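Local coordinates for 2S Albumin protein (PDB 6IX1), which is a hemopexin-motif seed albumin, probably a four-bladed beta-propeller, whose exact biochemical role in the seed is not established, at residues A[64-69]-A[128-133]; A[73-76]-A[81-84]. All coordinates share one frame; numbering follows the deposited sequence.

Interaction 1 of 2, residues A[64-69]-A[128-133]. With SO4 (sulfate ion), chain E.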
ATOM      1  N   CYS A  64       5.567  -1.987  -3.246  1.00  7.00           N
ATOM      2  CA  CYS A  64       4.147  -1.643  -3.394  1.00  7.27           C
ATOM      3  C   CYS A  64       3.332  -2.871  -3.009  1.00  8.13           C
ATOM      4  O   CYS A  64       3.823  -3.984  -3.156  1.00  8.28           O
ATOM      5  CB  CYS A  64       3.847  -1.164  -4.825  1.00  8.12           C
ATOM      6  SG  CYS A  64       2.156  -0.549  -5.069  1.00  8.99           S
ATOM      7  N   SER A  65       2.159  -2.624  -2.484  1.00  6.75           N
ATOM      8  CA  SER A  65       1.274  -3.734  -2.096  1.00  7.18           C
ATOM      9  C   SER A  65      -0.139  -3.247  -1.983  1.00  7.98           C
ATOM     10  O   SER A  65      -0.303  -2.072  -1.734  1.00  8.48           O
ATOM     11  CB  SER A  65       1.680  -4.343  -0.788  1.00  8.29           C
ATOM     12  OG  SER A  65       1.830  -3.389   0.268  1.00  8.63           O
ATOM     13  N   PHE A  66      -1.099  -4.171  -2.083  1.00  7.85           N
ATOM     14  CA  PHE A  66      -2.481  -3.888  -1.704  1.00  7.65           C
ATOM     15  C   PHE A  66      -3.197  -5.166  -1.332  1.00  7.32           C
ATOM     16  O   PHE A  66      -3.047  -6.163  -1.986  1.00  7.71           O
ATOM     17  CB  PHE A  66      -3.234  -3.100  -2.776  1.00  8.25           C
ATOM     18  CG  PHE A  66      -3.264  -3.689  -4.154  1.00  7.76           C
ATOM     19  CD1 PHE A  66      -4.286  -4.590  -4.481  1.00  7.35           C
ATOM     20  CD2 PHE A  66      -2.325  -3.384  -5.114  1.00  6.82           C
ATOM     21  CE1 PHE A  66      -4.387  -5.114  -5.758  1.00  9.58           C
ATOM     22  CE2 PHE A  66      -2.409  -3.952  -6.398  1.00  8.79           C
ATOM     23  CZ  PHE A  66      -3.465  -4.743  -6.736  1.00  9.61           C
ATOM     24  N   ASP A  67      -4.057  -4.995  -0.362  1.00  7.99           N
ATOM     25  CA  ASP A  67      -4.971  -6.088   0.015  1.00  7.77           C
ATOM     26  C   ASP A  67      -6.121  -6.164  -1.017  1.00  7.28           C
ATOM     27  O   ASP A  67      -6.542  -5.125  -1.566  1.00  7.76           O
ATOM     28  CB  ASP A  67      -5.529  -5.892   1.419  1.00  7.90           C
ATOM     29  CG  ASP A  67      -6.005  -4.459   1.694  1.00 10.36           C
ATOM     30  OD1 ASP A  67      -5.106  -3.504   1.683  1.00  9.47           O
ATOM     31  OD2 ASP A  67      -7.229  -4.223   1.865  1.00 11.23           O
ATOM     32  N   THR A  68      -6.686  -7.386  -1.188  1.00  8.02           N
ATOM     33  CA  THR A  68      -7.824  -7.536  -2.101  1.00  8.38           C
ATOM     34  C   THR A  68      -9.053  -7.973  -1.311  1.00  8.71           C
ATOM     35  O   THR A  68      -9.924  -7.125  -1.030  1.00 11.69           O
ATOM     36  CB  THR A  68      -7.451  -8.518  -3.234  1.00  8.47           C
ATOM     37  OG1 THR A  68      -6.983  -9.712  -2.641  1.00  8.96           O
ATOM     38  CG2 THR A  68      -6.399  -7.943  -4.130  1.00  8.14           C
ATOM     39  N   GLU A  69      -9.052  -9.248  -0.946  1.00  9.48           N
ATOM     40  CA  GLU A  69     -10.144  -9.825  -0.150  1.00  9.28           C
ATOM     41  C   GLU A  69      -9.530 -10.892   0.770  1.00  8.44           C
ATOM     42  O   GLU A  69      -8.450 -11.379   0.534  1.00  8.13           O
ATOM     43  CB  GLU A  69     -11.242 -10.385  -1.091  1.00 10.46           C
ATOM     44  CG  GLU A  69     -10.726 -11.495  -2.006  1.00 13.38           C
ATOM     45  CD  GLU A  69     -11.764 -11.950  -3.005  1.00 17.06           C
ATOM     46  OE1 GLU A  69     -12.299 -11.096  -3.711  1.00 19.28           O
ATOM     47  OE2 GLU A  69     -12.096 -13.143  -3.002  1.00 22.06           O
ATOM     48  N   LYS A 128     -14.502  -3.905  -6.320  1.00 10.03           N
ATOM     49  CA  LYS A 128     -13.187  -4.559  -6.199  1.00  9.10           C
ATOM     50  C   LYS A 128     -12.061  -3.624  -6.686  1.00  8.32           C
ATOM     51  O   LYS A 128     -11.039  -4.110  -7.079  1.00  9.40           O
ATOM     52  CB  LYS A 128     -13.173  -5.925  -6.844  1.00 10.65           C
ATOM     53  CG  LYS A 128     -14.258  -6.791  -6.210  1.00 17.98           C
ATOM     54  CD  LYS A 128     -14.003  -8.191  -5.898  1.00 19.64           C
ATOM     55  CE  LYS A 128     -15.064  -8.729  -4.944  1.00 23.88           C
ATOM     56  NZ  LYS A 128     -16.454  -8.405  -5.361  1.00 28.19           N
ATOM     57  N   GLU A 129     -12.280  -2.312  -6.592  1.00  8.62           N
ATOM     58  CA  GLU A 129     -11.289  -1.395  -7.101  1.00  9.61           C
ATOM     59  C   GLU A 129     -10.140  -1.157  -6.114  1.00  9.35           C
ATOM     60  O   GLU A 129     -10.290  -1.224  -4.894  1.00  9.32           O
ATOM     61  CB  GLU A 129     -11.875  -0.069  -7.470  1.00 11.60           C
ATOM     62  CG  GLU A 129     -12.715  -0.191  -8.734  1.00 11.88           C
ATOM     63  CD  GLU A 129     -13.381   1.099  -9.186  1.00 10.82           C
ATOM     64  OE1 GLU A 129     -12.841   2.159  -8.790  1.00 12.71           O
ATOM     65  OE2 GLU A 129     -14.405   0.989  -9.874  1.00 15.11           O
ATOM     66  N   VAL A 130      -9.004  -0.905  -6.709  1.00  8.65           N
ATOM     67  CA  VAL A 130      -7.730  -0.581  -6.067  1.00  7.64           C
ATOM     68  C   VAL A 130      -7.144   0.623  -6.766  1.00  7.98           C
ATOM     69  O   VAL A 130      -7.031   0.636  -8.028  1.00 10.01           O
ATOM     70  CB  VAL A 130      -6.770  -1.752  -6.167  1.00  8.33           C
ATOM     71  CG1 VAL A 130      -5.433  -1.393  -5.592  1.00  9.00           C
ATOM     72  CG2 VAL A 130      -7.331  -2.991  -5.505  1.00  9.18           C
ATOM     73  N   TYR A 131      -6.778   1.648  -6.023  1.00  7.95           N
ATOM     74  CA  TYR A 131      -6.062   2.831  -6.525  1.00  8.07           C
ATOM     75  C   TYR A 131      -4.619   2.464  -6.736  1.00  7.47           C
ATOM     76  O   TYR A 131      -4.000   1.870  -5.871  1.00  8.26           O
ATOM     77  CB  TYR A 131      -6.149   4.003  -5.582  1.00  7.85           C
ATOM     78  CG  TYR A 131      -7.552   4.535  -5.470  1.00  8.80           C
ATOM     79  CD1 TYR A 131      -8.028   5.513  -6.305  1.00  8.62           C
ATOM     80  CD2 TYR A 131      -8.410   4.158  -4.455  1.00 11.34           C
ATOM     81  CE1 TYR A 131      -9.307   5.993  -6.281  1.00  9.44           C
ATOM     82  CE2 TYR A 131      -9.693   4.670  -4.410  1.00 11.61           C
ATOM     83  CZ  TYR A 131     -10.159   5.598  -5.295  1.00 11.43           C
ATOM     84  OH  TYR A 131     -11.376   6.144  -5.126  1.00 15.34           O
ATOM     85  N   LEU A 132      -4.057   2.814  -7.886  1.00  7.29           N
ATOM     86  CA  LEU A 132      -2.661   2.644  -8.292  1.00  7.85           C
ATOM     87  C   LEU A 132      -2.024   4.028  -8.551  1.00  7.05           C
ATOM     88  O   LEU A 132      -2.627   4.807  -9.289  1.00  9.41           O
ATOM     89  CB  LEU A 132      -2.543   1.764  -9.551  1.00  8.29           C
ATOM     90  CG  LEU A 132      -3.229   0.401  -9.506  1.00  8.28           C
ATOM     91  CD1 LEU A 132      -2.989  -0.260 -10.812  1.00  8.63           C
ATOM     92  CD2 LEU A 132      -2.720  -0.535  -8.418  1.00  8.47           C
ATOM     93  N   PHE A 133      -0.827   4.245  -8.002  1.00  6.79           N
ATOM     94  CA  PHE A 133      -0.166   5.540  -8.108  1.00  8.29           C
ATOM     95  C   PHE A 133       1.210   5.332  -8.713  1.00  8.37           C
ATOM     96  O   PHE A 133       1.912   4.387  -8.324  1.00  8.60           O
ATOM     97  CB  PHE A 133       0.022   6.183  -6.735  1.00  7.18           C
ATOM     98  CG  PHE A 133      -1.297   6.477  -6.087  1.00  7.04           C
ATOM     99  CD1 PHE A 133      -1.950   7.656  -6.397  1.00  8.93           C
ATOM    100  CD2 PHE A 133      -1.938   5.581  -5.198  1.00  8.70           C
ATOM    101  CE1 PHE A 133      -3.212   7.951  -5.879  1.00  7.63           C
ATOM    102  CE2 PHE A 133      -3.174   5.895  -4.672  1.00  7.80           C
ATOM    103  CZ  PHE A 133      -3.783   7.086  -4.961  1.00  7.88           C
TER
HETATM  104  S   SO4 E 302     -11.923   8.143  -7.934  1.00 15.74           S
HETATM  105  O1  SO4 E 302     -12.505   6.754  -7.766  1.00 20.90           O
HETATM  106  O2  SO4 E 302     -11.666   8.350  -6.506  1.00 14.03           O
HETATM  107  O3  SO4 E 302     -12.994   8.839  -8.433  1.00 18.25           O
HETATM  108  O4  SO4 E 302     -10.819   7.989  -8.798  1.00 12.23           O
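Val-130 lays its CG1 methyl over one face of the Phe-66 ring, and this CH-pi contact illustrates how two strands can meet through apolar side chains, with no hydrogen bond between the two segments. The methyl sits above the ring centre, 3.5 Å from the Phe-66 ring centroid and 14° off the ring normal. With CG1 anti to its own backbone N (chi1 176°), Val-130 can set its other methyl against the ring as well: CG2 lies 3.6 Å from Phe-66 CE1. Leu-132 completes the apolar patch more loosely, its CD2 approaching Phe-66 CE2 obliquely at 4.0 Å.

Charge plays a smaller part, at the more exposed end. Glu-69 OE1 rests 3.8 Å from Lys-128 CE, touching the aliphatic chain, while OE1 and Lys-128 NZ stay 5.2 Å apart, so attraction between the groups is at most long-range; OE1 is hydrogen-bonded to Tyr-143 OH. Tyr-131 points away from strand 64-67 and meets a sulfate ion, probably from the crystallisation liquor. Its OH lies 2.6 Å from sulfate O2, and Tyr-138, Arg-140 and Gly-199 also bind the ion.

Strand 64-67 runs in the opposite direction to strand 129-134 of the next sheet, consistent with neighbouring blades of a hemopexin propeller. Nearby, Thr-68 O is hydrogen-bonded to Arg-123 of strand 120-123. Ala-121 touches both Phe-66 and Leu-132, whereas the side chains of Ser-65 and Asp-67 touch strand 6-9.

Interaction 2 of 2, residues A[73-76]-A[81-84]; sequences AYVF and CAYI
Ala-82 O takes two donors from the facing strand: the N-H of Val-75, with N 2.9 Å from this oxygen and an angle of 168° at the hydrogen, and the weaker C-H of Tyr-74, whose CA stands 3.3 Å from it. Val-75 O is used the same way, accepting a 2.9 Å bond from Ala-82 N while Cys-81 CA approaches it closely. Further along, Ala-73 and Ile-84 exchange a second reciprocal pair, with Ile-84 N 2.9 Å from Ala-73 O.

These bonds define an antiparallel beta hairpin in regular register. Ala-73 with Ile-84 and Val-75 with Ala-82 are hydrogen-bonded pairs; Tyr-74 with Tyr-83 and Phe-76 with Cys-81 are non-hydrogen-bonded pairs. In the four-bladed propeller expected of hemopexin-like proteins, such a hairpin supplies the middle strands of a blade.

The face bearing Tyr-74 and Tyr-83 carries an offset stack, its ring centroids 4.2 Å apart and planes inclined by 24°. Tyr-83 CD1 lies over the centre of the Tyr-74 ring. CG of Tyr-83, anti to the backbone N (chi1 -161°), carries the ring across the Tyr-74 face, where CD1 also meets the carbonyl oxygen of Ala-73. Tyr-83 OH is hydrogen-bonded to Thr-68. On that same face Cys-81 CB comes to 3.4 Å from Phe-76 CD2, while SG makes an oblique sulfur-aromatic contact. Met-105 of helix 102-105 touches both Tyr-74 and Cys-81. On the other face, smaller groups pack: Val-75 CG1 meets Ile-84 CD1 at 4.0 Å.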
ATOM      1  N   ALA A  73      -3.324 -10.556  -0.963  1.00  7.51           N
ATOM      2  CA  ALA A  73      -2.747  -9.268  -1.334  1.00  8.13           C
ATOM      3  C   ALA A  73      -1.873  -9.449  -2.574  1.00  7.94           C
ATOM      4  O   ALA A  73      -1.301 -10.497  -2.720  1.00  8.92           O
ATOM      5  CB  ALA A  73      -1.950  -8.717  -0.207  1.00  8.59           C
ATOM      6  N   TYR A  74      -1.779  -8.359  -3.361  1.00  8.09           N
ATOM      7  CA  TYR A  74      -0.682  -8.256  -4.343  1.00  7.53           C
ATOM      8  C   TYR A  74       0.518  -7.567  -3.757  1.00  8.24           C
ATOM      9  O   TYR A  74       0.334  -6.577  -2.992  1.00  9.54           O
ATOM     10  CB  TYR A  74      -1.116  -7.533  -5.625  1.00  8.23           C
ATOM     11  CG  TYR A  74      -1.952  -8.358  -6.532  1.00  8.55           C
ATOM     12  CD1 TYR A  74      -1.350  -9.219  -7.441  1.00  9.56           C
ATOM     13  CD2 TYR A  74      -3.320  -8.377  -6.496  1.00  8.78           C
ATOM     14  CE1 TYR A  74      -2.069 -10.045  -8.292  1.00 10.49           C
ATOM     15  CE2 TYR A  74      -4.056  -9.165  -7.348  1.00  8.81           C
ATOM     16  CZ  TYR A  74      -3.428 -10.006  -8.251  1.00  9.41           C
ATOM     17  OH  TYR A  74      -4.183 -10.769  -9.087  1.00 10.46           O
ATOM     18  N   VAL A  75       1.696  -8.076  -4.070  1.00  7.49           N
ATOM     19  CA  VAL A  75       2.949  -7.406  -3.719  1.00  8.34           C
ATOM     20  C   VAL A  75       3.795  -7.216  -4.952  1.00  6.79           C
ATOM     21  O   VAL A  75       3.598  -7.939  -5.955  1.00  8.54           O
ATOM     22  CB  VAL A  75       3.673  -8.259  -2.661  1.00  9.23           C
ATOM     23  CG1 VAL A  75       2.866  -8.358  -1.382  1.00  9.40           C
ATOM     24  CG2 VAL A  75       4.047  -9.674  -3.088  1.00  9.93           C
ATOM     25  N   PHE A  76       4.648  -6.223  -4.901  1.00  6.60           N
ATOM     26  CA  PHE A  76       5.433  -5.732  -6.038  1.00  7.72           C
ATOM     27  C   PHE A  76       6.874  -5.517  -5.602  1.00  8.84           C
ATOM     28  O   PHE A  76       7.094  -5.175  -4.440  1.00  8.38           O
ATOM     29  CB  PHE A  76       4.874  -4.393  -6.535  1.00  9.41           C
ATOM     30  CG  PHE A  76       3.446  -4.436  -7.054  1.00  8.23           C
ATOM     31  CD1 PHE A  76       2.358  -4.500  -6.193  1.00  8.62           C
ATOM     32  CD2 PHE A  76       3.200  -4.572  -8.411  1.00  9.95           C
ATOM     33  CE1 PHE A  76       1.060  -4.634  -6.659  1.00  8.10           C
ATOM     34  CE2 PHE A  76       1.913  -4.760  -8.850  1.00  9.98           C
ATOM     35  CZ  PHE A  76       0.827  -4.772  -7.995  1.00  9.14           C
ATOM     36  N   CYS A  81       5.725  -8.825  -9.727  1.00  9.51           N
ATOM     37  CA  CYS A  81       4.595  -8.854  -8.809  1.00  9.85           C
ATOM     38  C   CYS A  81       4.151 -10.279  -8.542  1.00  8.64           C
ATOM     39  O   CYS A  81       4.442 -11.187  -9.328  1.00 10.06           O
ATOM     40  CB  CYS A  81       3.544  -7.872  -9.248  1.00 14.51           C
ATOM     41  SG  CYS A  81       2.599  -8.472 -10.608  1.00 17.00           S
ATOM     42  N   ALA A  82       3.437 -10.412  -7.448  1.00  9.21           N
ATOM     43  CA  ALA A  82       2.898 -11.707  -7.029  1.00  8.71           C
ATOM     44  C   ALA A  82       1.585 -11.509  -6.296  1.00  8.89           C
ATOM     45  O   ALA A  82       1.431 -10.519  -5.615  1.00  9.41           O
ATOM     46  CB  ALA A  82       3.894 -12.457  -6.176  1.00  9.82           C
ATOM     47  N   TYR A  83       0.716 -12.496  -6.404  1.00  9.16           N
ATOM     48  CA  TYR A  83      -0.504 -12.598  -5.576  1.00  9.97           C
ATOM     49  C   TYR A  83      -0.202 -13.584  -4.463  1.00  8.72           C
ATOM     50  O   TYR A  83       0.185 -14.660  -4.807  1.00  9.67           O
ATOM     51  CB  TYR A  83      -1.729 -13.025  -6.380  1.00 10.16           C
ATOM     52  CG  TYR A  83      -3.048 -12.738  -5.775  1.00 10.02           C
ATOM     53  CD1 TYR A  83      -3.308 -11.555  -5.134  1.00 10.79           C
ATOM     54  CD2 TYR A  83      -4.092 -13.592  -5.940  1.00 12.33           C
ATOM     55  CE1 TYR A  83      -4.563 -11.276  -4.627  1.00  9.18           C
ATOM     56  CE2 TYR A  83      -5.336 -13.350  -5.397  1.00 13.95           C
ATOM     57  CZ  TYR A  83      -5.617 -12.125  -4.836  1.00 10.25           C
ATOM     58  OH  TYR A  83      -6.863 -11.846  -4.352  1.00 12.55           O
ATOM     59  N   ILE A  84      -0.437 -13.195  -3.234  1.00  9.35           N
ATOM     60  CA  ILE A  84      -0.093 -14.041  -2.068  1.00  9.10           C
ATOM     61  C   ILE A  84      -1.359 -14.186  -1.219  1.00  8.90           C
ATOM     62  O   ILE A  84      -2.260 -13.334  -1.128  1.00  9.58           O
ATOM     63  CB  ILE A  84       1.124 -13.494  -1.303  1.00 11.14           C
ATOM     64  CG1 ILE A  84       0.796 -12.234  -0.501  1.00  9.67           C
ATOM     65  CG2 ILE A  84       2.229 -13.265  -2.268  1.00 10.31           C
ATOM     66  CD1 ILE A  84       1.883 -11.785   0.433  1.00 13.18           C
TER

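Both interactions are largely buried, yet they work at different levels of the fold. Interaction 2 builds a sheet from within, through backbone bonding between strands adjacent in the chain; the two segments of interaction 1 meet through side chains alone, bringing that sheet against the next, across a sequence gap that encloses the whole hairpin. Interaction 1 lies nearer the centre of the chain, although its Glu-69 end reaches the surface. The two share a sheet, since strand 64-67 pairs with strand 72-77: Phe-66 O lies 2.9 Å from Tyr-74 N, probably a hydrogen bond. Phe-66 thus belongs to both settings, its ring meeting Val-130 in one sheet and Tyr-74 in its own.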